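Local coordinates for protein 3-dehydroquinate dehydratase (Enterococcus faecalis, PDB 4PH6) that catalyses the cis-dehydration of 3-dehydroquinate to 3-dehydroshikimate, the third step of the chorismate pathway, through an imine intermediate, at residues A[99-104]-A[128-133]. Residues are numbered along the deposited sequence; the frame is centred on the assembly and turned at random.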
ATOM      1  N   ASN A  99     -28.269 -16.382 -22.755  1.00 26.14           N
ATOM      2  CA  ASN A  99     -28.499 -16.845 -21.388  1.00 25.56           C
ATOM      3  C   ASN A  99     -28.002 -15.833 -20.356  1.00 27.48           C
ATOM      4  O   ASN A  99     -28.587 -15.681 -19.286  1.00 26.79           O
ATOM      5  CB  ASN A  99     -27.832 -18.200 -21.154  1.00 25.02           C
ATOM      6  CG  ASN A  99     -28.667 -19.359 -21.681  1.00 25.42           C
ATOM      7  OD1 ASN A  99     -29.888 -19.267 -21.752  1.00 25.99           O
ATOM      8  ND2 ASN A  99     -28.009 -20.453 -22.051  1.00 25.27           N
ATOM      9  N   TYR A 100     -26.922 -15.137 -20.685  1.00 12.20           N
ATOM     10  CA  TYR A 100     -26.404 -14.112 -19.812  1.00 10.95           C
ATOM     11  C   TYR A 100     -27.471 -13.038 -19.594  1.00 11.54           C
ATOM     12  O   TYR A 100     -27.845 -12.743 -18.453  1.00 10.30           O
ATOM     13  CB  TYR A 100     -25.124 -13.510 -20.392  1.00 10.21           C
ATOM     14  CG  TYR A 100     -24.542 -12.378 -19.578  1.00 10.73           C
ATOM     15  CD1 TYR A 100     -23.780 -12.632 -18.445  1.00  8.96           C
ATOM     16  CD2 TYR A 100     -24.732 -11.053 -19.956  1.00  9.56           C
ATOM     17  CE1 TYR A 100     -23.235 -11.588 -17.695  1.00  8.66           C
ATOM     18  CE2 TYR A 100     -24.189 -10.010 -19.217  1.00  7.74           C
ATOM     19  CZ  TYR A 100     -23.439 -10.285 -18.090  1.00  9.63           C
ATOM     20  OH  TYR A 100     -22.898  -9.249 -17.354  1.00  6.75           O
ATOM     21  N   PHE A 101     -27.996 -12.482 -20.679  1.00 10.97           N
ATOM     22  CA  PHE A 101     -28.982 -11.413 -20.548  1.00 21.95           C
ATOM     23  C   PHE A 101     -30.359 -11.905 -20.093  1.00 16.12           C
ATOM     24  O   PHE A 101     -31.071 -11.181 -19.392  1.00 16.79           O
ATOM     25  CB  PHE A 101     -29.096 -10.644 -21.865  1.00 11.09           C
ATOM     26  CG  PHE A 101     -27.927  -9.750 -22.120  1.00 15.31           C
ATOM     27  CD1 PHE A 101     -27.795  -8.562 -21.433  1.00  9.30           C
ATOM     28  CD2 PHE A 101     -26.941 -10.110 -23.023  1.00 14.50           C
ATOM     29  CE1 PHE A 101     -26.723  -7.737 -21.658  1.00  8.63           C
ATOM     30  CE2 PHE A 101     -25.873  -9.291 -23.251  1.00  9.46           C
ATOM     31  CZ  PHE A 101     -25.759  -8.099 -22.570  1.00 11.49           C
ATOM     32  N   ALA A 102     -30.731 -13.123 -20.468  1.00 12.96           N
ATOM     33  CA  ALA A 102     -32.025 -13.678 -20.052  1.00 17.27           C
ATOM     34  C   ALA A 102     -32.094 -13.890 -18.527  1.00 17.52           C
ATOM     35  O   ALA A 102     -33.120 -13.605 -17.889  1.00 16.83           O
ATOM     36  CB  ALA A 102     -32.295 -14.984 -20.784  1.00 15.63           C
ATOM     37  N   LEU A 103     -30.993 -14.377 -17.954  1.00 16.75           N
ATOM     38  CA  LEU A 103     -30.883 -14.588 -16.506  1.00 14.61           C
ATOM     39  C   LEU A 103     -31.039 -13.284 -15.733  1.00 14.81           C
ATOM     40  O   LEU A 103     -31.796 -13.208 -14.765  1.00 11.69           O
ATOM     41  CB  LEU A 103     -29.541 -15.221 -16.151  1.00 12.31           C
ATOM     42  CG  LEU A 103     -29.250 -15.458 -14.659  1.00 13.98           C
ATOM     43  CD1 LEU A 103     -30.446 -16.021 -13.896  1.00 12.98           C
ATOM     44  CD2 LEU A 103     -28.047 -16.378 -14.495  1.00 22.96           C
ATOM     45  N   TYR A 104     -30.293 -12.271 -16.159  1.00 10.86           N
ATOM     46  CA  TYR A 104     -30.336 -10.968 -15.515  1.00 11.53           C
ATOM     47  C   TYR A 104     -31.727 -10.323 -15.614  1.00 17.13           C
ATOM     48  O   TYR A 104     -32.228  -9.777 -14.627  1.00 22.76           O
ATOM     49  CB  TYR A 104     -29.279 -10.044 -16.129  1.00 12.16           C
ATOM     50  CG  TYR A 104     -27.882 -10.190 -15.546  1.00  8.04           C
ATOM     51  CD1 TYR A 104     -27.636 -11.001 -14.440  1.00 10.13           C
ATOM     52  CD2 TYR A 104     -26.814  -9.484 -16.086  1.00 10.48           C
ATOM     53  CE1 TYR A 104     -26.360 -11.109 -13.902  1.00 11.01           C
ATOM     54  CE2 TYR A 104     -25.545  -9.586 -15.562  1.00  7.02           C
ATOM     55  CZ  TYR A 104     -25.319 -10.391 -14.468  1.00 16.59           C
ATOM     56  OH  TYR A 104     -24.039 -10.481 -13.955  1.00  8.72           O
ATOM     57  N   ASP A 128     -27.710  -2.049 -22.341  1.00 12.91           N
ATOM     58  CA  ASP A 128     -28.356  -0.774 -22.057  1.00 12.48           C
ATOM     59  C   ASP A 128     -29.837  -0.971 -21.727  1.00 12.54           C
ATOM     60  O   ASP A 128     -30.357  -0.382 -20.773  1.00 11.80           O
ATOM     61  CB  ASP A 128     -28.192   0.191 -23.235  1.00 13.47           C
ATOM     62  CG  ASP A 128     -26.798   0.791 -23.297  1.00 19.60           C
ATOM     63  OD1 ASP A 128     -26.017   0.568 -22.345  1.00 17.86           O
ATOM     64  OD2 ASP A 128     -26.490   1.497 -24.280  1.00 17.78           O
ATOM     65  N   THR A 129     -30.507  -1.811 -22.505  1.00 13.55           N
ATOM     66  CA  THR A 129     -31.919  -2.079 -22.273  1.00 16.52           C
ATOM     67  C   THR A 129     -32.107  -2.679 -20.887  1.00 14.66           C
ATOM     68  O   THR A 129     -33.049  -2.330 -20.183  1.00 20.61           O
ATOM     69  CB  THR A 129     -32.504  -3.028 -23.341  1.00 15.22           C
ATOM     70  OG1 THR A 129     -32.277  -2.471 -24.638  1.00 16.40           O
ATOM     71  CG2 THR A 129     -33.997  -3.239 -23.126  1.00 15.69           C
ATOM     72  N   LEU A 130     -31.198  -3.574 -20.509  1.00 12.19           N
ATOM     73  CA  LEU A 130     -31.197  -4.195 -19.190  1.00 14.12           C
ATOM     74  C   LEU A 130     -30.965  -3.170 -18.067  1.00 14.65           C
ATOM     75  O   LEU A 130     -31.644  -3.191 -17.033  1.00 13.76           O
ATOM     76  CB  LEU A 130     -30.131  -5.285 -19.126  1.00 11.07           C
ATOM     77  CG  LEU A 130     -29.921  -5.896 -17.740  1.00 20.55           C
ATOM     78  CD1 LEU A 130     -31.191  -6.633 -17.279  1.00 10.29           C
ATOM     79  CD2 LEU A 130     -28.703  -6.823 -17.733  1.00 18.07           C
ATOM     80  N   ILE A 131     -30.010  -2.276 -18.282  1.00 11.64           N
ATOM     81  CA  ILE A 131     -29.703  -1.232 -17.312  1.00 16.31           C
ATOM     82  C   ILE A 131     -30.943  -0.421 -16.910  1.00 14.85           C
ATOM     83  O   ILE A 131     -31.199  -0.234 -15.717  1.00 11.86           O
ATOM     84  CB  ILE A 131     -28.632  -0.264 -17.855  1.00  9.04           C
ATOM     85  CG1 ILE A 131     -27.292  -0.985 -18.007  1.00  8.98           C
ATOM     86  CG2 ILE A 131     -28.487   0.927 -16.922  1.00  8.31           C
ATOM     87  CD1 ILE A 131     -26.243  -0.188 -18.765  1.00  9.35           C
ATOM     88  N   HIS A 132     -31.706   0.048 -17.901  1.00  9.91           N
ATOM     89  CA  HIS A 132     -32.895   0.850 -17.623  1.00 20.68           C
ATOM     90  C   HIS A 132     -33.992   0.044 -16.943  1.00 10.13           C
ATOM     91  O   HIS A 132     -34.704   0.582 -16.091  1.00  9.87           O
ATOM     92  CB  HIS A 132     -33.439   1.488 -18.905  1.00 11.33           C
ATOM     93  CG  HIS A 132     -32.454   2.397 -19.565  1.00 13.90           C
ATOM     94  ND1 HIS A 132     -31.800   3.400 -18.888  1.00 14.40           N
ATOM     95  CD2 HIS A 132     -31.987   2.428 -20.834  1.00 19.31           C
ATOM     96  CE1 HIS A 132     -30.974   4.015 -19.704  1.00 14.75           C
ATOM     97  NE2 HIS A 132     -31.065   3.448 -20.898  1.00 20.37           N
ATOM     98  N   GLU A 133     -34.131  -1.230 -17.307  1.00 12.06           N
ATOM     99  CA  GLU A 133     -35.087  -2.090 -16.610  1.00 12.54           C
ATOM    100  C   GLU A 133     -34.646  -2.358 -15.160  1.00 13.13           C
ATOM    101  O   GLU A 133     -35.472  -2.386 -14.253  1.00 15.19           O
ATOM    102  CB  GLU A 133     -35.287  -3.412 -17.354  1.00 14.66           C
ATOM    103  CG  GLU A 133     -36.028  -3.279 -18.685  1.00 20.33           C
ATOM    104  CD  GLU A 133     -37.349  -2.535 -18.562  1.00 26.95           C
ATOM    105  OE1 GLU A 133     -38.235  -3.002 -17.817  1.00 29.29           O
ATOM    106  OE2 GLU A 133     -37.494  -1.464 -19.203  1.00 36.86           O
TER
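Leu130 lays its CD2 methyl against Tyr104 and, more loosely, against Phe101, residues that lie three positions apart and so come to the same side of helix 97-110. The contact across the segments is wholly apolar. Methyl CD2 of Leu130 sits 3.6 Å from CB of Tyr104 and 3.7 Å from CD2 of that ring, and meets Phe101 CD1 at 4.2 Å, oblique to both rings. The second methyl, CD1 of Leu130, stays near the backbone side of Tyr104, 4.1 Å from its CB. With CG anti to the backbone N (chi1 173°), Leu130 reaches across the helix interface; CD2 alone lies against both aromatic residues, and the branch lets CD1 cover the backbone side of Tyr104 as well.

These are neighbouring outer helices of the (beta/alpha)8 barrel, joined through strand 115-119, whose Ile118 also touches Leu130. The helices approach to 7.7 Å between the CA atoms of Phe101 and Leu130.

Tyrosine suits position 104 because its CB and ring carbons give Leu130 an apolar surface while its buried OH is hydrogen-bonded outside the two segments, to Phe84 N. The Tyr104 side chain lies about 6 Å from that of Arg85, predicted to bind 3-dehydroquinate. Among the aromatics, CD2 of Tyr100 lies 3.8 Å above the ring plane of Phe101, over its centre, and Phe101 also packs on Ala126 and Ala127, whose small side chains admit its bulk.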